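Local coordinates for protein mRNA-capping enzyme subunit alpha (PDB 3KYH) that carries out the second step of mRNA capping, transferring GMP from GTP to the 5'-diphosphate end of RNA through a covalent enzyme-GMP intermediate, at residues C[179-184]-C[197-203]; C[152-158]-C[171-175]. All blocks are in the same frame, centred on the assembly; numbering follows the deposited sequence.

Contact 1 (C[179-184]-C[197-203]); sequences FFKPYF and FPFKISM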
# COMPACT_ATOMS: atom_id res chain seq x y z
N PHE C 179 -12.93 -54.47 -25.50
CA PHE C 179 -13.60 -53.78 -24.41
C PHE C 179 -15.11 -54.04 -24.20
O PHE C 179 -15.53 -54.30 -23.08
CB PHE C 179 -13.30 -52.29 -24.52
CG PHE C 179 -14.05 -51.44 -23.54
CD1 PHE C 179 -13.67 -51.39 -22.21
CD2 PHE C 179 -15.10 -50.63 -23.97
CE1 PHE C 179 -14.32 -50.57 -21.30
CE2 PHE C 179 -15.76 -49.80 -23.06
CZ PHE C 179 -15.37 -49.77 -21.72
N PHE C 180 -15.90 -53.95 -25.28
CA PHE C 180 -17.36 -53.91 -25.19
C PHE C 180 -18.03 -55.26 -24.89
O PHE C 180 -18.88 -55.34 -24.00
CB PHE C 180 -17.95 -53.27 -26.45
CG PHE C 180 -19.41 -52.91 -26.35
CD1 PHE C 180 -19.80 -51.65 -25.93
CD2 PHE C 180 -20.40 -53.82 -26.75
CE1 PHE C 180 -21.15 -51.30 -25.87
CE2 PHE C 180 -21.74 -53.49 -26.68
CZ PHE C 180 -22.13 -52.22 -26.25
N LYS C 181 -17.71 -56.27 -25.70
CA LYS C 181 -18.17 -57.65 -25.49
C LYS C 181 -18.14 -58.04 -23.97
O LYS C 181 -19.21 -58.30 -23.41
CB LYS C 181 -17.38 -58.61 -26.41
CG LYS C 181 -18.13 -59.73 -27.13
CD LYS C 181 -18.41 -60.91 -26.21
CE LYS C 181 -18.13 -62.26 -26.83
NZ LYS C 181 -17.90 -63.18 -25.65
N PRO C 182 -16.97 -57.98 -23.28
CA PRO C 182 -16.85 -58.26 -21.84
C PRO C 182 -17.54 -57.27 -20.89
O PRO C 182 -18.00 -57.70 -19.84
CB PRO C 182 -15.36 -58.22 -21.59
CG PRO C 182 -14.89 -57.23 -22.52
CD PRO C 182 -15.65 -57.56 -23.79
N TYR C 183 -17.61 -55.98 -21.24
CA TYR C 183 -18.57 -55.11 -20.54
C TYR C 183 -19.94 -55.78 -20.71
O TYR C 183 -20.56 -56.14 -19.72
CB TYR C 183 -18.58 -53.64 -21.03
CG TYR C 183 -19.74 -52.79 -20.51
CD1 TYR C 183 -19.53 -51.83 -19.51
CD2 TYR C 183 -21.04 -52.93 -21.03
CE1 TYR C 183 -20.61 -51.04 -19.03
CE2 TYR C 183 -22.12 -52.15 -20.55
CZ TYR C 183 -21.89 -51.20 -19.55
OH TYR C 183 -22.94 -50.43 -19.07
N PHE C 184 -20.34 -56.06 -21.95
CA PHE C 184 -21.75 -56.38 -22.20
C PHE C 184 -22.19 -57.71 -21.61
O PHE C 184 -23.21 -57.77 -20.90
CB PHE C 184 -22.15 -56.24 -23.68
CG PHE C 184 -23.57 -55.77 -23.87
CD1 PHE C 184 -23.86 -54.41 -23.96
CD2 PHE C 184 -24.62 -56.69 -23.90
CE1 PHE C 184 -25.17 -53.96 -24.10
CE2 PHE C 184 -25.95 -56.26 -24.04
CZ PHE C 184 -26.22 -54.89 -24.14
N PHE C 197 -21.96 -49.34 -11.33
CA PHE C 197 -21.95 -48.76 -12.68
C PHE C 197 -22.94 -47.55 -12.72
O PHE C 197 -24.16 -47.76 -12.67
CB PHE C 197 -22.41 -49.83 -13.69
CG PHE C 197 -21.40 -50.92 -14.03
CD1 PHE C 197 -21.38 -51.44 -15.33
CD2 PHE C 197 -20.54 -51.49 -13.08
CE1 PHE C 197 -20.48 -52.45 -15.71
CE2 PHE C 197 -19.62 -52.52 -13.44
CZ PHE C 197 -19.60 -53.01 -14.76
N PRO C 198 -22.44 -46.30 -12.78
CA PRO C 198 -23.27 -45.09 -12.68
C PRO C 198 -24.11 -44.72 -13.89
O PRO C 198 -24.99 -43.87 -13.77
CB PRO C 198 -22.24 -43.97 -12.47
CG PRO C 198 -21.01 -44.48 -13.11
CD PRO C 198 -21.01 -45.95 -12.73
N PHE C 199 -23.82 -45.32 -15.04
CA PHE C 199 -24.35 -44.89 -16.32
C PHE C 199 -24.08 -45.92 -17.42
O PHE C 199 -23.11 -46.67 -17.31
CB PHE C 199 -23.72 -43.53 -16.67
CG PHE C 199 -22.24 -43.57 -17.05
CD1 PHE C 199 -21.74 -44.39 -18.07
CD2 PHE C 199 -21.37 -42.62 -16.51
CE1 PHE C 199 -20.42 -44.27 -18.50
CE2 PHE C 199 -20.03 -42.55 -16.89
CZ PHE C 199 -19.56 -43.36 -17.90
N LYS C 200 -24.89 -45.93 -18.48
CA LYS C 200 -24.78 -46.96 -19.53
C LYS C 200 -23.70 -46.72 -20.62
O LYS C 200 -23.23 -45.59 -20.81
CB LYS C 200 -26.15 -47.24 -20.16
CG LYS C 200 -26.28 -48.68 -20.67
CD LYS C 200 -27.42 -48.89 -21.66
CE LYS C 200 -26.94 -49.83 -22.76
NZ LYS C 200 -28.01 -50.57 -23.48
N ILE C 201 -23.30 -47.80 -21.30
CA ILE C 201 -22.34 -47.75 -22.42
C ILE C 201 -22.91 -48.37 -23.70
O ILE C 201 -23.70 -49.31 -23.63
CB ILE C 201 -20.97 -48.34 -22.01
CG1 ILE C 201 -20.26 -47.39 -21.05
CG2 ILE C 201 -20.02 -48.48 -23.20
CD1 ILE C 201 -20.64 -47.58 -19.61
N SER C 202 -22.61 -47.75 -24.84
CA SER C 202 -23.03 -48.28 -26.13
C SER C 202 -22.06 -47.89 -27.21
O SER C 202 -21.34 -46.88 -27.06
CB SER C 202 -24.45 -47.88 -26.53
OG SER C 202 -24.83 -48.60 -27.71
N MET C 203 -22.05 -48.70 -28.28
CA MET C 203 -21.24 -48.41 -29.46
C MET C 203 -21.81 -47.24 -30.31
O MET C 203 -23.03 -47.09 -30.38
CB MET C 203 -21.05 -49.68 -30.31
CG MET C 203 -20.20 -50.77 -29.64
SD MET C 203 -18.41 -50.70 -29.85
CE MET C 203 -18.30 -51.61 -31.40
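This is helix-on-sheet packing in the catalytic domain of the capping enzyme: Phe180 and Tyr183 of helix 168-189 lie against Ile201 and Met203 of strand 200-203. That strand runs parallel to strand 146-152. The helix segment and the strand run in roughly opposing directions, at 139°, with their axes 9.7 Å apart. Phe180 and Tyr183 are one helical turn apart and both point at the strand. Tyr183 holds CG trans to its backbone N (chi1 169°), which carries the ring across to Ile201. Ile201 CB sits over one ring face, displaced toward the rim, 4.2 Å from the Tyr183 centroid in a CH-pi contact. Beyond it, Ile201 CD1 touches Tyr183 CE1. The Phe197 ring meets Tyr183 obliquely, with centroids 5.7 Å apart and planes at 39°. The Phe180 ring is used differently. Met203 CG stands over the centre of one face, 3.8 Å from the Phe180 centroid. Met203 SD lies to one side of that line, so the pair is also a Met-aromatic contact. At the ring edge, Phe180 CE1 comes 3.6 Å from Ser202 CA. Phe108 and Phe110 extend the aromatic cluster: Phe110 meets Phe179 edge-to-face, and Phe108 meets Phe197. The chemistry is therefore mainly apolar and aromatic, and it implies that helix and strand are held by aliphatic carbons packed on aromatic rings rather than by charge.

Contact 2 (C[152-158]-C[171-175]); sequences MFDCLAI and RLAHL
Asp154 places CG opposite its backbone N (chi1 -165°), and Arg171 bends at chi3 (-37°), which brings carboxylate and guanidinium together. The setting is the catalytic domain of the nucleotidyltransferase, where the early turns of helix 168-189 pack on strand 154-158. Arg171 binds side-on, through NE and NH2, and both nitrogens reach one oxygen. NE donates to the syn lone pair of Asp154 OD1, 2.8 Å away. NH2 is also 2.8 Å from Asp154 OD1 but approaches from above the carboxylate plane. The two flat groups are turned 59° to each other, while OD1 stays in the guanidinium plane. Arg171 NH1 is bonded to the backbone oxygens of Ser166 and Ala236, which helps fix the group. A methionine in place of Arg171 would probably leave the buried Asp154 carboxylate without its countercharge and those two carbonyls without this donor. Next to Asp154, the Phe153 side chain is about 8 Å from that of Lys72, the lysine that carries GMP. The other half of the contact is apolar. Leu175 points into the strand, and its CD2 is 3.6 Å from Cys155 CB. Farther along, Ile158 CG2 meets His174 CB at 4.2 Å.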
# COMPACT_ATOMS: atom_id res chain seq x y z
N MET C 152 -19.17 -44.52 -28.08
CA MET C 152 -17.78 -44.64 -28.52
C MET C 152 -17.63 -44.80 -30.02
O MET C 152 -18.29 -45.66 -30.64
CB MET C 152 -17.11 -45.85 -27.84
CG MET C 152 -17.09 -45.86 -26.33
SD MET C 152 -17.38 -47.52 -25.68
CE MET C 152 -16.37 -48.52 -26.76
N PHE C 153 -16.69 -44.04 -30.59
CA PHE C 153 -16.62 -43.95 -32.05
C PHE C 153 -15.29 -44.37 -32.64
O PHE C 153 -15.21 -44.82 -33.78
CB PHE C 153 -17.12 -42.59 -32.62
CG PHE C 153 -16.81 -41.36 -31.77
CD1 PHE C 153 -17.51 -41.11 -30.58
CD2 PHE C 153 -15.92 -40.37 -32.23
CE1 PHE C 153 -17.27 -39.95 -29.81
CE2 PHE C 153 -15.66 -39.22 -31.47
CZ PHE C 153 -16.34 -39.01 -30.26
N ASP C 154 -14.25 -44.20 -31.83
CA ASP C 154 -12.94 -44.74 -32.13
C ASP C 154 -12.21 -45.04 -30.82
O ASP C 154 -12.57 -44.51 -29.76
CB ASP C 154 -12.15 -43.78 -33.01
CG ASP C 154 -10.95 -44.44 -33.64
OD1 ASP C 154 -11.10 -45.22 -34.60
OD2 ASP C 154 -9.83 -44.23 -33.13
N CYS C 155 -11.21 -45.92 -30.91
CA CYS C 155 -10.38 -46.37 -29.80
C CYS C 155 -8.97 -46.46 -30.36
O CYS C 155 -8.77 -46.99 -31.46
CB CYS C 155 -10.85 -47.75 -29.36
SG CYS C 155 -10.30 -48.32 -27.72
N LEU C 156 -8.01 -45.96 -29.58
CA LEU C 156 -6.61 -45.92 -29.99
C LEU C 156 -5.64 -46.64 -29.06
O LEU C 156 -4.41 -46.60 -29.27
CB LEU C 156 -6.15 -44.49 -30.29
CG LEU C 156 -6.41 -43.24 -29.43
CD1 LEU C 156 -6.48 -43.49 -27.94
CD2 LEU C 156 -5.30 -42.27 -29.68
N ALA C 157 -6.19 -47.26 -28.01
CA ALA C 157 -5.43 -48.16 -27.14
C ALA C 157 -6.31 -49.28 -26.61
O ALA C 157 -7.39 -49.04 -26.07
CB ALA C 157 -4.78 -47.41 -25.98
N ILE C 158 -5.86 -50.51 -26.82
CA ILE C 158 -6.48 -51.67 -26.19
C ILE C 158 -5.40 -52.56 -25.56
O ILE C 158 -4.39 -52.89 -26.20
CB ILE C 158 -7.49 -52.44 -27.09
CG1 ILE C 158 -8.54 -53.13 -26.22
CG2 ILE C 158 -6.83 -53.47 -28.05
CD1 ILE C 158 -9.81 -52.32 -26.03
N ARG C 171 -9.05 -50.53 -35.81
CA ARG C 171 -9.19 -49.76 -34.57
C ARG C 171 -10.57 -49.99 -33.93
O ARG C 171 -10.63 -50.45 -32.79
CB ARG C 171 -8.93 -48.26 -34.77
CG ARG C 171 -7.45 -47.84 -34.90
CD ARG C 171 -7.27 -46.32 -34.64
NE ARG C 171 -8.38 -45.54 -35.17
CZ ARG C 171 -8.46 -45.05 -36.41
NH1 ARG C 171 -7.45 -45.17 -37.29
NH2 ARG C 171 -9.57 -44.40 -36.74
N LEU C 172 -11.65 -49.68 -34.65
CA LEU C 172 -13.02 -50.04 -34.24
C LEU C 172 -13.12 -51.51 -33.85
O LEU C 172 -13.67 -51.80 -32.77
CB LEU C 172 -14.04 -49.83 -35.37
CG LEU C 172 -14.90 -48.62 -35.79
CD1 LEU C 172 -15.65 -49.03 -37.06
CD2 LEU C 172 -15.89 -48.08 -34.72
N ALA C 173 -12.61 -52.40 -34.71
CA ALA C 173 -12.78 -53.86 -34.59
C ALA C 173 -12.48 -54.42 -33.19
O ALA C 173 -13.40 -54.77 -32.45
CB ALA C 173 -11.97 -54.62 -35.66
N HIS C 174 -11.18 -54.50 -32.87
CA HIS C 174 -10.67 -54.87 -31.56
C HIS C 174 -11.62 -54.37 -30.46
O HIS C 174 -12.24 -55.18 -29.77
CB HIS C 174 -9.26 -54.31 -31.35
CG HIS C 174 -8.17 -55.03 -32.09
ND1 HIS C 174 -7.40 -54.42 -33.05
CD2 HIS C 174 -7.67 -56.29 -31.95
CE1 HIS C 174 -6.49 -55.27 -33.50
NE2 HIS C 174 -6.64 -56.41 -32.85
N LEU C 175 -11.81 -53.05 -30.38
CA LEU C 175 -12.67 -52.38 -29.39
C LEU C 175 -14.01 -53.08 -29.13
O LEU C 175 -14.61 -52.94 -28.07
CB LEU C 175 -12.91 -50.92 -29.82
CG LEU C 175 -14.04 -50.02 -29.30
CD1 LEU C 175 -13.73 -49.62 -27.88
CD2 LEU C 175 -14.20 -48.77 -30.15

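Overall arrangement
Both contacts fix the same helix, 168-189, to the same mixed sheet. Contact 2 holds its earlier turns and contact 1 the later ones, and their centres are 13 Å apart. Contact 2 is the more buried and combines a salt bridge with leucine packing. Contact 1 is only partly buried, with rings and aliphatic side chains inside and Lys200 and Phe184 toward its margin. The two join directly. Ile201 CG2 lies 3.7 Å from Met152 SD, so Met152 of contact 2 touches contact 1. Along the helix, Phe180 N probably bonds to Leu175 O. Contact 2 comes nearer the catalytic lysine, whereas contact 1 lies away from it.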